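378aa long hypothetical citrate synthase (Sulfolobus tokodaii, PDB 1VGM) is probably a member of the citrate synthase family, a largely helical protein whose two subunits pair as a dimer. Local coordinates at residues A43-E46 and E47-L51; K172-D175 and A176-L180; K287-Y290 and E291-E294; A293-I296 and E297-V301; D314-S317 and G318-F321. All blocks are in the same frame, centred on the assembly; numbering follows the deposited sequence.

Interaction 1: residues A43-E46 and E47-L51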
loop_
_atom_site.group_PDB
_atom_site.type_symbol
_atom_site.label_atom_id
_atom_site.label_comp_id
_atom_site.label_asym_id
_atom_site.label_seq_id
_atom_site.Cartn_x
_atom_site.Cartn_y
_atom_site.Cartn_z
ATOM N N ALA A 43 10.203 -28.609 13.202
ATOM C CA ALA A 43 9.138 -27.770 13.745
ATOM C C ALA A 43 7.966 -27.685 12.765
ATOM O O ALA A 43 7.634 -28.668 12.099
ATOM C CB ALA A 43 9.688 -26.370 14.063
ATOM N N SER A 44 7.340 -26.517 12.677
ATOM C CA SER A 44 6.123 -26.366 11.894
ATOM C C SER A 44 5.772 -24.886 11.779
ATOM O O SER A 44 6.303 -24.060 12.514
ATOM C CB SER A 44 4.971 -27.117 12.566
ATOM O OG SER A 44 4.593 -26.470 13.767
ATOM N N TYR A 45 4.872 -24.550 10.865
ATOM C CA TYR A 45 4.520 -23.157 10.652
ATOM C C TYR A 45 3.897 -22.554 11.904
ATOM O O TYR A 45 4.199 -21.419 12.268
ATOM C CB TYR A 45 3.554 -23.041 9.477
ATOM C CG TYR A 45 3.200 -21.622 9.084
ATOM C CD1 TYR A 45 4.194 -20.668 8.830
ATOM C CD2 TYR A 45 1.865 -21.237 8.929
ATOM C CE1 TYR A 45 3.857 -19.362 8.426
ATOM C CE2 TYR A 45 1.522 -19.940 8.532
ATOM C CZ TYR A 45 2.517 -19.011 8.282
ATOM O OH TYR A 45 2.160 -17.733 7.900
ATOM N N GLU A 46 3.027 -23.311 12.567
ATOM C CA GLU A 46 2.434 -22.848 13.822
ATOM C C GLU A 46 3.490 -22.540 14.889
ATOM O O GLU A 46 3.359 -21.576 15.648
ATOM C CB GLU A 46 1.443 -23.885 14.371
ATOM C CG GLU A 46 0.151 -23.996 13.576
ATOM C CD GLU A 46 0.156 -25.152 12.595
ATOM O OE1 GLU A 46 1.222 -25.427 11.989
ATOM O OE2 GLU A 46 -0.911 -25.781 12.427
ATOM N N GLU A 47 4.535 -23.355 14.959
ATOM C CA GLU A 47 5.610 -23.078 15.899
ATOM C C GLU A 47 6.411 -21.845 15.493
ATOM O O GLU A 47 6.819 -21.054 16.345
ATOM C CB GLU A 47 6.520 -24.296 16.026
ATOM C CG GLU A 47 5.850 -25.445 16.776
ATOM C CD GLU A 47 6.626 -26.746 16.678
ATOM O OE1 GLU A 47 7.268 -27.146 17.670
ATOM O OE2 GLU A 47 6.585 -27.366 15.601
ATOM N N LEU A 48 6.616 -21.670 14.189
ATOM C CA LEU A 48 7.265 -20.469 13.671
ATOM C C LEU A 48 6.439 -19.198 13.861
ATOM O O LEU A 48 6.982 -18.140 14.183
ATOM C CB LEU A 48 7.596 -20.633 12.182
ATOM C CG LEU A 48 8.259 -19.403 11.535
ATOM C CD1 LEU A 48 9.503 -18.984 12.334
ATOM C CD2 LEU A 48 8.644 -19.726 10.093
ATOM N N ILE A 49 5.131 -19.298 13.669
ATOM C CA ILE A 49 4.241 -18.200 14.025
ATOM C C ILE A 49 4.532 -17.724 15.442
ATOM O O ILE A 49 4.718 -16.526 15.667
ATOM C CB ILE A 49 2.750 -18.612 13.942
ATOM C CG1 ILE A 49 2.353 -18.869 12.492
ATOM C CG2 ILE A 49 1.871 -17.514 14.524
ATOM C CD1 ILE A 49 0.957 -19.479 12.352
ATOM N N HIS A 50 4.570 -18.653 16.395
ATOM C CA HIS A 50 4.764 -18.282 17.797
ATOM C C HIS A 50 6.177 -17.741 18.013
ATOM O O HIS A 50 6.389 -16.806 18.787
ATOM C CB HIS A 50 4.527 -19.494 18.712
ATOM C CG HIS A 50 4.582 -19.168 20.173
ATOM N ND1 HIS A 50 5.768 -19.036 20.866
ATOM C CD2 HIS A 50 3.595 -18.941 21.074
ATOM C CE1 HIS A 50 5.508 -18.743 22.128
ATOM N NE2 HIS A 50 4.197 -18.679 22.280
ATOM N N LEU A 51 7.146 -18.337 17.328
ATOM C CA LEU A 51 8.527 -17.881 17.426
ATOM C C LEU A 51 8.639 -16.431 16.947
ATOM O O LEU A 51 9.164 -15.566 17.665
ATOM C CB LEU A 51 9.436 -18.790 16.591
ATOM C CG LEU A 51 10.934 -18.493 16.497
ATOM C CD1 LEU A 51 11.572 -18.525 17.883
ATOM C CD2 LEU A 51 11.591 -19.522 15.570
#

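Interaction 2: residues K172-D175 and A176-L180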
loop_
_atom_site.group_PDB
_atom_site.type_symbol
_atom_site.label_atom_id
_atom_site.label_comp_id
_atom_site.label_asym_id
_atom_site.label_seq_id
_atom_site.Cartn_x
_atom_site.Cartn_y
_atom_site.Cartn_z
ATOM N N LYS A 172 3.294 -31.817 4.535
ATOM C CA LYS A 172 4.657 -31.507 4.954
ATOM C C LYS A 172 5.336 -30.509 4.002
ATOM O O LYS A 172 6.053 -29.606 4.448
ATOM C CB LYS A 172 5.496 -32.792 5.043
ATOM C CG LYS A 172 5.274 -33.612 6.316
ATOM C CD LYS A 172 5.994 -34.962 6.264
ATOM C CE LYS A 172 5.280 -35.933 5.332
ATOM N NZ LYS A 172 5.877 -37.304 5.324
ATOM N N ALA A 173 5.111 -30.669 2.699
ATOM C CA ALA A 173 5.707 -29.776 1.702
ATOM C C ALA A 173 5.136 -28.361 1.790
ATOM O O ALA A 173 5.848 -27.383 1.574
ATOM C CB ALA A 173 5.494 -30.339 0.288
ATOM N N MET A 174 3.848 -28.259 2.098
ATOM C CA MET A 174 3.187 -26.966 2.220
ATOM C C MET A 174 3.648 -26.256 3.496
ATOM O O MET A 174 3.921 -25.051 3.491
ATOM C CB MET A 174 1.668 -27.159 2.250
ATOM C CG MET A 174 0.864 -25.859 2.210
ATOM S SD MET A 174 0.979 -24.979 0.631
ATOM C CE MET A 174 1.570 -23.350 1.169
ATOM N N ASP A 175 3.732 -27.013 4.585
ATOM C CA ASP A 175 4.228 -26.496 5.860
ATOM C C ASP A 175 5.664 -25.989 5.725
ATOM O O ASP A 175 5.997 -24.892 6.183
ATOM C CB ASP A 175 4.161 -27.597 6.924
ATOM C CG ASP A 175 4.610 -27.121 8.281
ATOM O OD1 ASP A 175 5.750 -27.444 8.673
ATOM O OD2 ASP A 175 3.822 -26.426 8.959
ATOM N N ALA A 176 6.513 -26.787 5.090
ATOM C CA ALA A 176 7.865 -26.340 4.765
ATOM C C ALA A 176 7.877 -25.030 3.959
ATOM O O ALA A 176 8.608 -24.091 4.286
ATOM C CB ALA A 176 8.599 -27.445 4.006
ATOM N N SER A 177 7.062 -24.964 2.909
ATOM C CA SER A 177 6.975 -23.760 2.090
ATOM C C SER A 177 6.616 -22.510 2.890
ATOM O O SER A 177 7.198 -21.447 2.676
ATOM C CB SER A 177 5.954 -23.960 0.976
ATOM O OG SER A 177 6.367 -24.998 0.103
ATOM N N LEU A 178 5.658 -22.637 3.805
ATOM C CA LEU A 178 5.230 -21.511 4.624
ATOM C C LEU A 178 6.384 -21.036 5.503
ATOM O O LEU A 178 6.577 -19.835 5.695
ATOM C CB LEU A 178 4.035 -21.918 5.498
ATOM C CG LEU A 178 2.743 -22.141 4.709
ATOM C CD1 LEU A 178 1.713 -22.841 5.577
ATOM C CD2 LEU A 178 2.219 -20.801 4.215
ATOM N N ILE A 179 7.158 -21.981 6.028
ATOM C CA ILE A 179 8.341 -21.638 6.817
ATOM C C ILE A 179 9.396 -20.961 5.944
ATOM O O ILE A 179 10.001 -19.961 6.341
ATOM C CB ILE A 179 8.954 -22.906 7.487
ATOM C CG1 ILE A 179 7.985 -23.451 8.542
ATOM C CG2 ILE A 179 10.285 -22.571 8.155
ATOM C CD1 ILE A 179 8.454 -24.728 9.213
ATOM N N LEU A 180 9.616 -21.513 4.756
ATOM C CA LEU A 180 10.754 -21.122 3.923
ATOM C C LEU A 180 10.680 -19.664 3.447
ATOM O O LEU A 180 11.701 -18.996 3.330
ATOM C CB LEU A 180 10.856 -22.050 2.703
ATOM C CG LEU A 180 11.495 -23.422 2.945
ATOM C CD1 LEU A 180 11.161 -24.378 1.789
ATOM C CD2 LEU A 180 13.006 -23.257 3.083
#

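Interaction 3: residues K287-Y290 and E291-E294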
loop_
_atom_site.group_PDB
_atom_site.type_symbol
_atom_site.label_atom_id
_atom_site.label_comp_id
_atom_site.label_asym_id
_atom_site.label_seq_id
_atom_site.Cartn_x
_atom_site.Cartn_y
_atom_site.Cartn_z
ATOM N N LYS A 287 8.693 -35.137 -11.974
ATOM C CA LYS A 287 10.019 -35.648 -12.273
ATOM C C LYS A 287 10.537 -35.033 -13.570
ATOM O O LYS A 287 11.714 -34.686 -13.679
ATOM C CB LYS A 287 9.973 -37.174 -12.395
ATOM C CG LYS A 287 11.327 -37.829 -12.635
ATOM C CD LYS A 287 11.238 -39.337 -12.445
ATOM C CE LYS A 287 12.505 -40.043 -12.892
ATOM N NZ LYS A 287 12.666 -39.962 -14.372
ATOM N N LYS A 288 9.645 -34.893 -14.544
ATOM C CA LYS A 288 9.993 -34.262 -15.807
ATOM C C LYS A 288 10.636 -32.907 -15.543
ATOM O O LYS A 288 11.721 -32.624 -16.040
ATOM C CB LYS A 288 8.744 -34.083 -16.680
ATOM C CG LYS A 288 9.025 -33.465 -18.048
ATOM C CD LYS A 288 7.873 -33.698 -19.032
ATOM C CE LYS A 288 6.762 -32.658 -18.892
ATOM N NZ LYS A 288 7.190 -31.308 -19.368
ATOM N N TYR A 289 9.967 -32.070 -14.757
ATOM C CA TYR A 289 10.441 -30.713 -14.567
ATOM C C TYR A 289 11.626 -30.682 -13.618
ATOM O O TYR A 289 12.559 -29.894 -13.799
ATOM C CB TYR A 289 9.308 -29.824 -14.049
ATOM C CG TYR A 289 8.271 -29.552 -15.110
ATOM C CD1 TYR A 289 6.919 -29.800 -14.871
ATOM C CD2 TYR A 289 8.649 -29.085 -16.373
ATOM C CE1 TYR A 289 5.973 -29.597 -15.861
ATOM C CE2 TYR A 289 7.711 -28.879 -17.370
ATOM C CZ TYR A 289 6.374 -29.139 -17.110
ATOM O OH TYR A 289 5.441 -28.952 -18.104
ATOM N N TYR A 290 11.601 -31.556 -12.618
ATOM C CA TYR A 290 12.725 -31.680 -11.701
ATOM C C TYR A 290 14.006 -31.969 -12.472
ATOM O O TYR A 290 15.035 -31.331 -12.242
ATOM C CB TYR A 290 12.471 -32.803 -10.692
ATOM C CG TYR A 290 13.579 -32.944 -9.675
ATOM C CD1 TYR A 290 13.834 -31.930 -8.755
ATOM C CD2 TYR A 290 14.384 -34.084 -9.643
ATOM C CE1 TYR A 290 14.862 -32.046 -7.828
ATOM C CE2 TYR A 290 15.417 -34.210 -8.718
ATOM C CZ TYR A 290 15.649 -33.183 -7.816
ATOM O OH TYR A 290 16.679 -33.286 -6.910
ATOM N N GLU A 291 13.947 -32.928 -13.389
ATOM C CA GLU A 291 15.154 -33.370 -14.072
ATOM C C GLU A 291 15.681 -32.283 -15.005
ATOM O O GLU A 291 16.892 -32.064 -15.099
ATOM C CB GLU A 291 14.882 -34.647 -14.867
ATOM C CG GLU A 291 14.763 -35.895 -14.012
ATOM C CD GLU A 291 14.689 -37.162 -14.845
ATOM O OE1 GLU A 291 14.183 -37.099 -15.985
ATOM O OE2 GLU A 291 15.136 -38.219 -14.358
ATOM N N ILE A 292 14.765 -31.601 -15.682
ATOM C CA ILE A 292 15.098 -30.396 -16.421
ATOM C C ILE A 292 15.780 -29.370 -15.515
ATOM O O ILE A 292 16.864 -28.890 -15.826
ATOM C CB ILE A 292 13.824 -29.780 -17.051
ATOM C CG1 ILE A 292 13.363 -30.652 -18.218
ATOM C CG2 ILE A 292 14.094 -28.365 -17.537
ATOM C CD1 ILE A 292 11.978 -30.301 -18.728
ATOM N N ALA A 293 15.148 -29.054 -14.385
ATOM C CA ALA A 293 15.699 -28.090 -13.434
ATOM C C ALA A 293 17.086 -28.483 -12.924
ATOM O O ALA A 293 17.959 -27.624 -12.787
ATOM C CB ALA A 293 14.742 -27.916 -12.253
ATOM N N GLU A 294 17.281 -29.773 -12.646
ATOM C CA GLU A 294 18.592 -30.303 -12.246
ATOM C C GLU A 294 19.680 -30.004 -13.263
ATOM O O GLU A 294 20.786 -29.602 -12.906
ATOM C CB GLU A 294 18.539 -31.820 -12.089
ATOM C CG GLU A 294 17.850 -32.337 -10.855
ATOM C CD GLU A 294 18.087 -33.823 -10.681
ATOM O OE1 GLU A 294 18.955 -34.193 -9.868
ATOM O OE2 GLU A 294 17.413 -34.619 -11.368
HETATM O O HOH W 1 18.540 -35.430 -7.348
#

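Interaction 4: residues A293-I296 and E297-V301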
loop_
_atom_site.group_PDB
_atom_site.type_symbol
_atom_site.label_atom_id
_atom_site.label_comp_id
_atom_site.label_asym_id
_atom_site.label_seq_id
_atom_site.Cartn_x
_atom_site.Cartn_y
_atom_site.Cartn_z
ATOM N N ALA A 293 15.148 -29.054 -14.385
ATOM C CA ALA A 293 15.699 -28.090 -13.434
ATOM C C ALA A 293 17.086 -28.483 -12.924
ATOM O O ALA A 293 17.959 -27.624 -12.787
ATOM C CB ALA A 293 14.742 -27.916 -12.253
ATOM N N GLU A 294 17.281 -29.773 -12.646
ATOM C CA GLU A 294 18.592 -30.303 -12.246
ATOM C C GLU A 294 19.680 -30.004 -13.263
ATOM O O GLU A 294 20.786 -29.602 -12.906
ATOM C CB GLU A 294 18.539 -31.820 -12.089
ATOM C CG GLU A 294 17.850 -32.337 -10.855
ATOM C CD GLU A 294 18.087 -33.823 -10.681
ATOM O OE1 GLU A 294 18.955 -34.193 -9.868
ATOM O OE2 GLU A 294 17.413 -34.619 -11.368
ATOM N N ARG A 295 19.373 -30.245 -14.533
ATOM C CA ARG A 295 20.370 -30.089 -15.579
ATOM C C ARG A 295 20.683 -28.617 -15.738
ATOM O O ARG A 295 21.834 -28.233 -15.910
ATOM C CB ARG A 295 19.858 -30.655 -16.910
ATOM C CG ARG A 295 20.838 -30.505 -18.079
ATOM C CD ARG A 295 22.183 -31.166 -17.772
ATOM N NE ARG A 295 23.115 -31.092 -18.895
ATOM C CZ ARG A 295 24.386 -31.483 -18.847
ATOM N NH1 ARG A 295 24.887 -32.000 -17.730
ATOM N NH2 ARG A 295 25.164 -31.356 -19.917
ATOM N N ILE A 296 19.650 -27.790 -15.680
ATOM C CA ILE A 296 19.840 -26.351 -15.795
ATOM C C ILE A 296 20.665 -25.839 -14.617
ATOM O O ILE A 296 21.505 -24.949 -14.773
ATOM C CB ILE A 296 18.485 -25.604 -15.824
ATOM C CG1 ILE A 296 17.707 -25.971 -17.094
ATOM C CG2 ILE A 296 18.724 -24.099 -15.745
ATOM C CD1 ILE A 296 18.440 -25.631 -18.378
ATOM N N GLU A 297 20.425 -26.403 -13.439
ATOM C CA GLU A 297 21.183 -26.015 -12.257
ATOM C C GLU A 297 22.670 -26.307 -12.461
ATOM O O GLU A 297 23.514 -25.472 -12.152
ATOM C CB GLU A 297 20.681 -26.757 -11.015
ATOM C CG GLU A 297 21.457 -26.400 -9.751
ATOM C CD GLU A 297 21.244 -27.392 -8.631
ATOM O OE1 GLU A 297 20.209 -28.087 -8.646
ATOM O OE2 GLU A 297 22.106 -27.475 -7.735
ATOM N N LYS A 298 22.980 -27.491 -12.985
ATOM C CA LYS A 298 24.368 -27.857 -13.275
ATOM C C LYS A 298 25.041 -26.909 -14.277
ATOM O O LYS A 298 26.120 -26.379 -14.012
ATOM C CB LYS A 298 24.440 -29.294 -13.800
ATOM C CG LYS A 298 25.856 -29.844 -13.916
ATOM C CD LYS A 298 26.596 -29.767 -12.581
ATOM C CE LYS A 298 25.892 -30.562 -11.478
ATOM N NZ LYS A 298 26.497 -31.916 -11.267
ATOM N N LEU A 299 24.406 -26.692 -15.424
ATOM C CA LEU A 299 24.941 -25.757 -16.408
ATOM C C LEU A 299 25.074 -24.374 -15.786
ATOM O O LEU A 299 26.085 -23.690 -15.977
ATOM C CB LEU A 299 24.028 -25.700 -17.633
ATOM C CG LEU A 299 23.828 -27.063 -18.304
ATOM C CD1 LEU A 299 22.728 -26.967 -19.359
ATOM C CD2 LEU A 299 25.149 -27.530 -18.922
ATOM N N GLY A 300 24.050 -23.982 -15.029
ATOM C CA GLY A 300 24.053 -22.702 -14.342
ATOM C C GLY A 300 25.233 -22.501 -13.411
ATOM O O GLY A 300 25.907 -21.471 -13.463
ATOM N N VAL A 301 25.484 -23.482 -12.552
ATOM C CA VAL A 301 26.624 -23.424 -11.649
ATOM C C VAL A 301 27.946 -23.394 -12.421
ATOM O O VAL A 301 28.785 -22.530 -12.172
ATOM C CB VAL A 301 26.625 -24.629 -10.661
ATOM C CG1 VAL A 301 27.901 -24.623 -9.820
ATOM C CG2 VAL A 301 25.410 -24.552 -9.743
#

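Interaction 5: residues D314-S317 and G318-F321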
loop_
_atom_site.group_PDB
_atom_site.type_symbol
_atom_site.label_atom_id
_atom_site.label_comp_id
_atom_site.label_asym_id
_atom_site.label_seq_id
_atom_site.Cartn_x
_atom_site.Cartn_y
_atom_site.Cartn_z
ATOM N N ASP A 314 13.851 -19.144 -5.496
ATOM C CA ASP A 314 12.770 -19.187 -6.480
ATOM C C ASP A 314 13.005 -20.239 -7.566
ATOM O O ASP A 314 12.123 -20.502 -8.382
ATOM C CB ASP A 314 12.589 -17.809 -7.142
ATOM C CG ASP A 314 12.444 -16.684 -6.126
ATOM O OD1 ASP A 314 11.617 -16.834 -5.200
ATOM O OD2 ASP A 314 13.154 -15.654 -6.250
ATOM N N PHE A 315 14.191 -20.842 -7.581
ATOM C CA PHE A 315 14.540 -21.794 -8.633
ATOM C C PHE A 315 13.730 -23.081 -8.557
ATOM O O PHE A 315 13.316 -23.606 -9.583
ATOM C CB PHE A 315 16.024 -22.145 -8.577
ATOM C CG PHE A 315 16.520 -22.901 -9.780
ATOM C CD1 PHE A 315 16.800 -22.235 -10.972
ATOM C CD2 PHE A 315 16.690 -24.279 -9.727
ATOM C CE1 PHE A 315 17.274 -22.932 -12.088
ATOM C CE2 PHE A 315 17.162 -24.987 -10.834
ATOM C CZ PHE A 315 17.442 -24.313 -12.021
ATOM N N TYR A 316 13.519 -23.594 -7.345
ATOM C CA TYR A 316 12.854 -24.886 -7.165
ATOM C C TYR A 316 11.477 -24.758 -6.539
ATOM O O TYR A 316 10.765 -25.748 -6.433
ATOM C CB TYR A 316 13.703 -25.832 -6.298
ATOM C CG TYR A 316 14.791 -26.551 -7.062
ATOM C CD1 TYR A 316 16.135 -26.260 -6.836
ATOM C CD2 TYR A 316 14.481 -27.506 -8.033
ATOM C CE1 TYR A 316 17.144 -26.894 -7.553
ATOM C CE2 TYR A 316 15.489 -28.148 -8.764
ATOM C CZ TYR A 316 16.817 -27.833 -8.518
ATOM O OH TYR A 316 17.817 -28.437 -9.248
ATOM N N SER A 317 11.099 -23.553 -6.118
ATOM C CA SER A 317 9.886 -23.396 -5.313
ATOM C C SER A 317 8.645 -23.725 -6.143
ATOM O O SER A 317 7.722 -24.401 -5.671
ATOM C CB SER A 317 9.786 -21.965 -4.759
ATOM O OG SER A 317 9.795 -20.993 -5.794
ATOM N N GLY A 318 8.636 -23.255 -7.386
ATOM C CA GLY A 318 7.482 -23.454 -8.242
ATOM C C GLY A 318 7.223 -24.907 -8.593
ATOM O O GLY A 318 6.074 -25.304 -8.751
ATOM N N ILE A 319 8.284 -25.700 -8.723
ATOM C CA ILE A 319 8.139 -27.131 -8.951
ATOM C C ILE A 319 7.466 -27.772 -7.734
ATOM O O ILE A 319 6.663 -28.693 -7.875
ATOM C CB ILE A 319 9.517 -27.807 -9.193
ATOM C CG1 ILE A 319 10.098 -27.362 -10.541
ATOM C CG2 ILE A 319 9.375 -29.327 -9.166
ATOM C CD1 ILE A 319 11.509 -27.878 -10.803
ATOM N N VAL A 320 7.786 -27.279 -6.541
ATOM C CA VAL A 320 7.083 -27.714 -5.335
ATOM C C VAL A 320 5.601 -27.339 -5.369
ATOM O O VAL A 320 4.741 -28.183 -5.124
ATOM C CB VAL A 320 7.712 -27.106 -4.060
ATOM C CG1 VAL A 320 6.912 -27.542 -2.830
ATOM C CG2 VAL A 320 9.173 -27.542 -3.931
ATOM N N PHE A 321 5.308 -26.074 -5.674
ATOM C CA PHE A 321 3.926 -25.595 -5.755
ATOM C C PHE A 321 3.156 -26.334 -6.844
ATOM O O PHE A 321 1.985 -26.668 -6.669
ATOM C CB PHE A 321 3.887 -24.092 -6.062
ATOM C CG PHE A 321 4.554 -23.229 -5.025
ATOM C CD1 PHE A 321 5.012 -21.951 -5.355
ATOM C CD2 PHE A 321 4.726 -23.680 -3.724
ATOM C CE1 PHE A 321 5.625 -21.138 -4.398
ATOM C CE2 PHE A 321 5.338 -22.875 -2.764
ATOM C CZ PHE A 321 5.791 -21.605 -3.100
HETATM O O HOH W 2 9.882 -21.392 -9.278
HETATM O O HOH W 3 10.585 -24.194 -9.900
#

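Interaction 1: residues A43-E46 and E47-L51
S44 is the N-cap of helix 45-54, and its hydroxyl meets the carboxylate of E47 one turn on. S44 OG donates to the anti lone pair of E47 OE2, 2.9 Å away, the one turned away from OE1. The same hydroxyl accepts a weak capping bond from E47 N, 3.3 Å from S44 OG. It can reach both because chi1 of S44 (70°) sets OG between the backbone N and the carbonyl carbon. A43 CB touches the end of the glutamate, 3.6 Å from E47 OE2. The other oxygen of E47 forms a salt bridge with R378 of the second subunit. The cap is therefore tied to the dimer contact, and both oxygens of the buried acid have partners.

The first turn proper follows. L48 N binds S44 O at 2.9 Å, and I49 N binds Y45 O at 2.7 Å. On another side of the turn I49 lies over one face of the Y45 ring. I49 CG1 sits 4.1 Å from the ring centroid, only 7° off the normal, in a CH-pi contact, and I49 CD1 lies over the same face, nearest Y45 CE2. Helices 168-180 and 331-353 pack against Y45. A serine N-cap with a glutamate three residues later is a classic way to start an alpha-helix.

Interaction 2: residues K172-D175 and A176-L180
Hydrogen bonds come first between A173 and S177. A173 O takes two of them from S177: one from the backbone N at 3.0 Å and one from S177 OG at 2.8 Å. The two donors come from opposite faces of the carbonyl plane. The hydroxyl reaches back because chi1 of S177 (-63°) places OG beside its own backbone N, facing the preceding turn. This satisfies a buried hydroxyl inside the helix itself. Around this pair run the ordinary helical bonds: A176 N to K172 O, L178 N to M174 O and I179 N to D175 O.

Apolar contact is made by M174 and L178. The thioether chain of M174 bends at chi2 (68°) and again at chi3, which brings CE to the leucine. M174 CE ends 3.9 Å from L178 CG and 4.0 Å from L178 CD2. Helix 153-162 packs against both side chains.

A mixed contact joins D175 and I179. I179 CD1 touches the carboxylate at D175 OD1, 3.9 Å away, while I179 CG1 lies 3.4 Å from D175 O. The polar end of D175 has its main partner elsewhere: OD2 accepts from Y45 N, at the start of helix 45-54. Helix 267-280 packs against A173, A176 and S177. A serine bonded back to the carbonyl four residues earlier is typical of buried alpha-helices, here one inside the helical citrate synthase fold.

Interaction 3: residues K287-Y290 and E291-E294
Y290 holds CG anti to its backbone N (chi1 -178°), while E294 holds CG anti to its carbonyl carbon, and this pair of settings puts CG of the glutamate over one face of the tyrosine ring. E294 CG makes a CH-pi contact 3.9 Å from the ring centroid, shifted toward the rim. Its carboxylate hangs past the rim, E294 CD 3.3 Å from Y290 CE2, its plane 24° from that of the ring. A water bridges the two polar ends, 2.9 Å from Y290 OH and donating to E294 OE1 at 2.8 Å. It lies in the plane of the ring, at its edge.

These are i to i+4 pairs on the long helix 284-304 of the citrate synthase fold. Helix 267-280 covers Y290, and its K273 NZ makes a weak hydrogen bond to Y290 OH.

K287 and E291 form a second such pair, a salt bridge of 3.0 Å between K287 NZ and E291 OE2. The lysine chain is extended until its last torsion, which turns NZ in toward the acid. NZ meets the oxygen from above the carboxylate plane, 58° out of it. I292 CD1 reaches the Y289 ring more loosely, 4.3 Å from Y289 CD2.

Interaction 4: residues A293-I296 and E297-V301
R295 and L299 meet one turn apart on alpha-helix 284-304, part of the largely helical citrate synthase fold. The leucine lies against one face of the guanidinium group. L299 CD2 stands 3.8 Å above its plane, offset toward the rim, and is 4.0 Å from R295 NH2. L299 CG lies near the carbonyl of the same arginine, 3.3 Å from R295 O. The contact is one of van der Waals packing between a methyl group and a flat cation.

The arginine gets there by its torsions. The chain starts with CG anti to the backbone N, then bends at chi2 (57°) and runs straight on toward L299. The end of K298 leads away, while its CG is at a loose 4.5 Å from R295 NH1.

Backbone bonds fix the spacing of the two side chains. L299 N donates to R295 O at 3.0 Å. E297 N to A293 O and K298 N to E294 O continue the pattern. G300 N to I296 O follows at 2.7 Å.

Beyond the helix, a salt bridge from R295 NE to D240 OD2 anchors the guanidinium. L299 also touches D240 and F243, so helix 239-249 holds both members of the pair. The acid of E297 has partners elsewhere too: its OE1 binds Y316 OH and forms a salt bridge with K273 NZ. Nearer the backbone, E297 CB rests on the preceding turn, 3.4 Å from both A293 O and E294 O.

Interaction 5: residues D314-S317 and G318-F321
From Y316 and S317 onward the turn closes by direct bonds, F321 N to S317 O at 2.9 Å and a weak one from V320 N to Y316 O at 3.4 Å, while just before them two waters stand in. One water donates to D314 O and accepts from G318 N, 2.9 Å away. The other links F315 O to I319 N in the same manner, 3.0 Å from that nitrogen. Two carbonyls here are thus bonded through water, although the contact is buried.

S317 O also lies over one face of the F321 ring, 3.4 Å above its plane and toward the rim. The F321 side chain, with CG anti to the carbonyl carbon (chi1 -61°), is folded back over this oxygen. V320 CB is close to the same carbonyl, 3.1 Å from S317 O. Y316 and I319 run side by side, with I319 CD1 4.1 Å from Y316 CD2. S317 OG bonds to Y181 OH.

Helix 314-323 is surrounded by other helices. Helix 284-304 lies against F315, Y316 and I319, and its E297 binds Y316 OH. Helix 222-233 meets S317 and I319, helix 267-280 meets Y316 and V320, and helix 168-180 meets V320 and F321.

All five contacts are local turns within helices, so none closes a long loop. From the N terminus, interaction 1 starts helix 45-54, and interaction 2 lies in helix 168-180. These two touch where Y45 N bonds to D175 OD2 and Y45 packs on L178. Interactions 3 and 4 follow one another on helix 284-304 and share A293 and E294. Interaction 5 lies on the next helix, 314-323. It packs on A293 and bonds E297 OE1 through Y316 OH. It also meets interaction 2, where V320 and F321 reach S177. None nests in another; only 3 and 4 overlap. In order of contact, the touches join helices 45-54, 168-180, 314-323 and 284-304.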